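Local coordinates for protein N6 adenine specific DNA methylase (Encephalitozoon cuniculi, PDB 3Q87) that serves as the catalytic subunit of the Mtq2-Trm112 complex, which methylates the translation termination factor eRF1 using S-adenosylmethionine, at residues Asn53-Ala56 / Leu57-His60; Arg104-Ile107 / Asp108-Val111. One frame throughout, in Å; residues are numbered along the deposited sequence.

Both interactions are local contacts within short helices of one S-adenosylmethionine-dependent methyltransferase domain of Rossmann-like fold. Interaction 1 comes first along the chain. It spans helix 54-58, which links the parallel strands 46-51 and 65-67. Interaction 2 lies on helix 105-113, between strands 81-84 and 118-124 of the same mixed sheet. The centres of the two are about 22 Å apart, their nearest atoms about 11 Å, and they do not touch. Bound S-adenosylmethionine relates them: Asn53 of interaction 1 belongs to its pocket, and Val106 of interaction 2 lies close to it. The two helices thus approach one cofactor from separate crossovers of the sheet.

Interaction 1: residues Asn53-Ala56 / Leu57-His60; sequences NIRA and LESH
Ile54 crosses Leu57 at about a right angle, and the two meet through their CD1 methyls. Ile54 CD1 lies 4.1 Å from Leu57 CD1. Ile54 holds CG1 anti to its backbone N (chi1 -162°), which carries CG1 toward the Glu58 carboxylate and CD1 to the Leu57 methyl. Glu58 crosses the same residue at a slant: its CG rests 3.3 Å from Ile54 O, and its OE2 lies 3.9 Å from Ile54 CG1. The backbone bond from Glu58 N to Ile54 O is short, at 2.8 Å. Asn53 is the N-cap of helix 54-58. Its OD1 accepts a weak bond from Ala56 N at 3.4 Å. Its ND2 donates to Asp2 O, and its side chain also touches the bound S-adenosylmethionine. Ser59 N bonds to Ala56 O at 3.1 Å from well above the carbonyl plane, and more weakly to Arg55 O. A water donates to Arg55 O at 2.6 Å and also joins Ser59 OG. This short helix belongs to the beta-alpha-beta crossover from strand 46-51 to strand 65-67. Ile54 and Leu57 also pack on Ile115 of the partner chain, ECU08_1170. The chemistry is therefore divided: an apolar pair packs at the subunit interface, while the polar cap lies at the cofactor pocket.

Interaction 2: residues Arg104-Ile107 / Asp108-Val111; sequences REVI and DRFV
Asp108 reaches back one helical turn to Arg104, and the two form a salt bridge. Arg104 NE donates to Asp108 OD1 at 2.7 Å, with an N-H...O angle of 162°. The oxygen lies at the guanidinium edge, nearly in its plane, and NE meets it on the syn side, somewhat out of the carboxylate plane. NH2 of Arg104 adds weaker bonds to both carboxylate oxygens, OD1 at 3.1 Å and OD2 at 3.3 Å. The two flat groups are turned 71° apart, so the pairing is not coplanar. Bends at chi2 (-95°) and chi3 fold the Arg104 chain back toward the carboxylate. The backbone joins the same two residues, with Asp108 N bonded to Arg104 O at 2.8 Å. Arg104 is buried, and its NH1 is satisfied by Glu131 and by Asn127 O. These residues lie on the next helix, 129-138, and the loop before it. The contact lies at the start of helix 105-113, in the beta-alpha-beta crossover from strand 81-84 to strand 118-124 of the Rossmann-like sheet. Ile107 occupies a buried side of this helix. Its CG2 approaches Val111 CG2 at 4.3 Å, and its O accepts from Val111 N at 2.9 Å. Its side chain also touches Pro86 and Asn127. Arg109 lays its CG 3.4 Å from Glu105 O, and its NH2 makes a salt bridge with Asp69, a residue that binds S-adenosylmethionine.

Interaction 1: residues Asn53-Ala56 / Leu57-His60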
ATOM      1  N   ASN B  53      -1.695 -11.301  -5.980  1.00 15.29           N
ATOM      2  CA  ASN B  53      -1.778 -11.819  -7.346  1.00 16.90           C
ATOM      3  C   ASN B  53      -0.887 -11.066  -8.347  1.00 22.21           C
ATOM      4  O   ASN B  53      -1.210  -9.950  -8.772  1.00 17.45           O
ATOM      5  CB  ASN B  53      -3.250 -11.779  -7.784  1.00 18.96           C
ATOM      6  CG  ASN B  53      -3.467 -12.284  -9.184  1.00 16.36           C
ATOM      7  OD1 ASN B  53      -2.527 -12.664  -9.876  1.00 26.76           O
ATOM      8  ND2 ASN B  53      -4.722 -12.283  -9.618  1.00 19.13           N
ATOM      9  N   ILE B  54       0.226 -11.682  -8.742  1.00 16.66           N
ATOM     10  CA  ILE B  54       1.203 -10.975  -9.569  1.00 22.53           C
ATOM     11  C   ILE B  54       0.666 -10.693 -10.979  1.00 19.40           C
ATOM     12  O   ILE B  54       0.964  -9.660 -11.586  1.00 21.62           O
ATOM     13  CB  ILE B  54       2.560 -11.735  -9.642  1.00 23.04           C
ATOM     14  CG1 ILE B  54       3.659 -10.794 -10.125  1.00 27.29           C
ATOM     15  CG2 ILE B  54       2.466 -12.975 -10.533  1.00 21.34           C
ATOM     16  CD1 ILE B  54       3.906  -9.625  -9.195  1.00 24.21           C
ATOM     17  N   ARG B  55      -0.138 -11.615 -11.487  1.00 20.20           N
ATOM     18  CA  ARG B  55      -0.752 -11.444 -12.791  1.00 24.48           C
ATOM     19  C   ARG B  55      -1.572 -10.156 -12.871  1.00 20.77           C
ATOM     20  O   ARG B  55      -1.509  -9.453 -13.869  1.00 22.38           O
ATOM     21  CB  ARG B  55      -1.610 -12.659 -13.139  1.00 29.22           C
ATOM     22  CG  ARG B  55      -0.905 -13.657 -14.032  1.00 30.61           C
ATOM     23  CD  ARG B  55      -1.634 -14.987 -14.062  1.00 42.98           C
ATOM     24  NE  ARG B  55      -1.123 -15.873 -13.027  1.00 57.88           N
ATOM     25  CZ  ARG B  55      -0.244 -16.842 -13.251  1.00 50.29           C
ATOM     26  NH1 ARG B  55       0.197 -17.056 -14.483  1.00 45.79           N
ATOM     27  NH2 ARG B  55       0.182 -17.598 -12.247  1.00 49.28           N
ATOM     28  N   ALA B  56      -2.329  -9.843 -11.819  1.00 18.80           N
ATOM     29  CA  ALA B  56      -3.126  -8.612 -11.804  1.00 16.30           C
ATOM     30  C   ALA B  56      -2.218  -7.398 -11.769  1.00 19.00           C
ATOM     31  O   ALA B  56      -2.457  -6.413 -12.466  1.00 15.43           O
ATOM     32  CB  ALA B  56      -4.067  -8.590 -10.620  1.00 16.66           C
ATOM     33  N   LEU B  57      -1.170  -7.475 -10.955  1.00 13.28           N
ATOM     34  CA  LEU B  57      -0.229  -6.371 -10.851  1.00 18.19           C
ATOM     35  C   LEU B  57       0.446  -6.109 -12.193  1.00 16.33           C
ATOM     36  O   LEU B  57       0.724  -4.969 -12.531  1.00 12.13           O
ATOM     37  CB  LEU B  57       0.832  -6.635  -9.775  1.00 13.86           C
ATOM     38  CG  LEU B  57       0.380  -6.635  -8.309  1.00 14.69           C
ATOM     39  CD1 LEU B  57       1.603  -6.772  -7.393  1.00 17.94           C
ATOM     40  CD2 LEU B  57      -0.427  -5.388  -7.949  1.00 10.84           C
ATOM     41  N   GLU B  58       0.720  -7.177 -12.935  1.00 16.36           N
ATOM     42  CA  GLU B  58       1.373  -7.077 -14.240  1.00 21.69           C
ATOM     43  C   GLU B  58       0.474  -6.457 -15.319  1.00 22.16           C
ATOM     44  O   GLU B  58       0.965  -5.990 -16.341  1.00 17.97           O
ATOM     45  CB  GLU B  58       1.850  -8.454 -14.704  1.00 21.85           C
ATOM     46  CG  GLU B  58       3.134  -8.922 -14.015  1.00 26.93           C
ATOM     47  CD  GLU B  58       3.445 -10.388 -14.297  1.00 40.59           C
ATOM     48  OE1 GLU B  58       2.590 -11.081 -14.901  1.00 43.48           O
ATOM     49  OE2 GLU B  58       4.538 -10.853 -13.907  1.00 41.77           O
ATOM     50  N   SER B  59      -0.838  -6.456 -15.091  1.00 17.11           N
ATOM     51  CA  SER B  59      -1.767  -5.814 -16.017  1.00 21.88           C
ATOM     52  C   SER B  59      -2.500  -4.651 -15.347  1.00 16.92           C
ATOM     53  O   SER B  59      -3.658  -4.352 -15.662  1.00 18.17           O
ATOM     54  CB  SER B  59      -2.758  -6.844 -16.566  1.00 19.53           C
ATOM     55  OG  SER B  59      -2.065  -7.847 -17.291  1.00 22.35           O
ATOM     56  N   HIS B  60      -1.817  -3.988 -14.425  1.00 18.89           N
ATOM     57  CA  HIS B  60      -2.440  -2.961 -13.589  1.00 20.88           C
ATOM     58  C   HIS B  60      -2.635  -1.652 -14.367  1.00 23.00           C
ATOM     59  O   HIS B  60      -1.800  -1.296 -15.209  1.00 19.89           O
ATOM     60  CB  HIS B  60      -1.576  -2.744 -12.340  1.00 17.57           C
ATOM     61  CG  HIS B  60      -2.203  -1.876 -11.295  1.00 17.47           C
ATOM     62  ND1 HIS B  60      -2.715  -2.377 -10.115  1.00 17.29           N
ATOM     63  CD2 HIS B  60      -2.377  -0.535 -11.242  1.00 11.14           C
ATOM     64  CE1 HIS B  60      -3.187  -1.383  -9.387  1.00 11.70           C
ATOM     65  NE2 HIS B  60      -2.980  -0.255 -10.042  1.00 18.72           N
TER
HETATM   66  O   HOH W   1      -1.092  -9.983 -16.339  1.00 28.82           O

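Interaction 2: residues Arg104-Ile107 / Asp108-Val111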
ATOM      1  N   ARG B 104     -14.433 -15.811   5.732  1.00 17.89           N
ATOM      2  CA  ARG B 104     -13.931 -14.839   6.710  1.00 19.66           C
ATOM      3  C   ARG B 104     -12.449 -14.946   7.064  1.00 20.44           C
ATOM      4  O   ARG B 104     -11.912 -14.112   7.801  1.00 22.08           O
ATOM      5  CB  ARG B 104     -14.740 -14.950   8.002  1.00 24.62           C
ATOM      6  CG  ARG B 104     -16.048 -14.200   7.968  1.00 23.29           C
ATOM      7  CD  ARG B 104     -15.869 -12.838   8.582  1.00 23.29           C
ATOM      8  NE  ARG B 104     -15.327 -12.982   9.929  1.00 30.30           N
ATOM      9  CZ  ARG B 104     -16.059 -13.277  11.000  1.00 36.49           C
ATOM     10  NH1 ARG B 104     -17.371 -13.444  10.891  1.00 34.32           N
ATOM     11  NH2 ARG B 104     -15.479 -13.398  12.183  1.00 37.72           N
ATOM     12  N   GLU B 105     -11.777 -15.958   6.543  1.00 18.60           N
ATOM     13  CA  GLU B 105     -10.399 -16.202   6.946  1.00 22.29           C
ATOM     14  C   GLU B 105      -9.428 -15.058   6.634  1.00 21.91           C
ATOM     15  O   GLU B 105      -8.566 -14.744   7.455  1.00 19.88           O
ATOM     16  CB  GLU B 105      -9.901 -17.543   6.396  1.00 23.99           C
ATOM     17  CG  GLU B 105     -10.706 -18.722   6.966  1.00 29.75           C
ATOM     18  CD  GLU B 105     -10.086 -20.082   6.685  1.00 41.80           C
ATOM     19  OE1 GLU B 105      -8.850 -20.158   6.512  1.00 51.15           O
ATOM     20  OE2 GLU B 105     -10.837 -21.084   6.645  1.00 38.13           O
ATOM     21  N   VAL B 106      -9.553 -14.439   5.461  1.00 22.23           N
ATOM     22  CA  VAL B 106      -8.652 -13.331   5.133  1.00 18.79           C
ATOM     23  C   VAL B 106      -9.113 -12.070   5.856  1.00 20.23           C
ATOM     24  O   VAL B 106      -8.303 -11.323   6.410  1.00 19.35           O
ATOM     25  CB  VAL B 106      -8.527 -13.088   3.604  1.00 20.05           C
ATOM     26  CG1 VAL B 106      -7.474 -12.006   3.319  1.00 20.25           C
ATOM     27  CG2 VAL B 106      -8.136 -14.366   2.895  1.00 16.04           C
ATOM     28  N   ILE B 107     -10.423 -11.844   5.862  1.00 15.23           N
ATOM     29  CA  ILE B 107     -10.989 -10.714   6.580  1.00 18.46           C
ATOM     30  C   ILE B 107     -10.505 -10.690   8.030  1.00 20.97           C
ATOM     31  O   ILE B 107     -10.072  -9.652   8.536  1.00 19.97           O
ATOM     32  CB  ILE B 107     -12.531 -10.766   6.563  1.00 22.51           C
ATOM     33  CG1 ILE B 107     -13.049 -10.423   5.170  1.00 19.00           C
ATOM     34  CG2 ILE B 107     -13.127  -9.824   7.632  1.00 19.04           C
ATOM     35  CD1 ILE B 107     -14.447 -10.971   4.879  1.00 21.30           C
ATOM     36  N   ASP B 108     -10.581 -11.846   8.683  1.00 19.99           N
ATOM     37  CA  ASP B 108     -10.220 -11.980  10.089  1.00 24.26           C
ATOM     38  C   ASP B 108      -8.729 -11.746  10.284  1.00 21.58           C
ATOM     39  O   ASP B 108      -8.316 -11.131  11.264  1.00 19.54           O
ATOM     40  CB  ASP B 108     -10.607 -13.370  10.621  1.00 20.97           C
ATOM     41  CG  ASP B 108     -12.103 -13.513  10.859  1.00 40.24           C
ATOM     42  OD1 ASP B 108     -12.819 -12.492  10.765  1.00 31.17           O
ATOM     43  OD2 ASP B 108     -12.563 -14.647  11.154  1.00 40.85           O
ATOM     44  N   ARG B 109      -7.918 -12.238   9.350  1.00 19.40           N
ATOM     45  CA  ARG B 109      -6.486 -11.971   9.403  1.00 19.31           C
ATOM     46  C   ARG B 109      -6.197 -10.483   9.263  1.00 20.23           C
ATOM     47  O   ARG B 109      -5.329  -9.932   9.952  1.00 19.18           O
ATOM     48  CB  ARG B 109      -5.736 -12.767   8.330  1.00 25.56           C
ATOM     49  CG  ARG B 109      -5.477 -14.198   8.737  1.00 24.25           C
ATOM     50  CD  ARG B 109      -4.800 -15.023   7.651  1.00 30.37           C
ATOM     51  NE  ARG B 109      -3.596 -14.396   7.108  1.00 32.49           N
ATOM     52  CZ  ARG B 109      -3.375 -14.233   5.805  1.00 36.94           C
ATOM     53  NH1 ARG B 109      -4.272 -14.669   4.926  1.00 40.42           N
ATOM     54  NH2 ARG B 109      -2.256 -13.663   5.374  1.00 20.07           N
ATOM     55  N   PHE B 110      -6.933  -9.834   8.369  1.00 17.72           N
ATOM     56  CA  PHE B 110      -6.782  -8.402   8.145  1.00 17.55           C
ATOM     57  C   PHE B 110      -7.137  -7.607   9.402  1.00 21.16           C
ATOM     58  O   PHE B 110      -6.384  -6.762   9.851  1.00 15.07           O
ATOM     59  CB  PHE B 110      -7.682  -7.929   6.989  1.00 16.42           C
ATOM     60  CG  PHE B 110      -7.786  -6.427   6.879  1.00 16.11           C
ATOM     61  CD1 PHE B 110      -6.679  -5.673   6.532  1.00 11.93           C
ATOM     62  CD2 PHE B 110      -8.986  -5.771   7.129  1.00 20.76           C
ATOM     63  CE1 PHE B 110      -6.756  -4.282   6.444  1.00 15.71           C
ATOM     64  CE2 PHE B 110      -9.076  -4.389   7.034  1.00 19.77           C
ATOM     65  CZ  PHE B 110      -7.946  -3.638   6.696  1.00 16.75           C
ATOM     66  N   VAL B 111      -8.307  -7.884   9.956  1.00 17.42           N
ATOM     67  CA  VAL B 111      -8.785  -7.154  11.119  1.00 20.87           C
ATOM     68  C   VAL B 111      -7.803  -7.290  12.285  1.00 20.46           C
ATOM     69  O   VAL B 111      -7.514  -6.323  12.991  1.00 16.67           O
ATOM     70  CB  VAL B 111     -10.182  -7.657  11.520  1.00 25.27           C
ATOM     71  CG1 VAL B 111     -10.571  -7.141  12.897  1.00 25.98           C
ATOM     72  CG2 VAL B 111     -11.207  -7.260  10.448  1.00 15.83           C
TER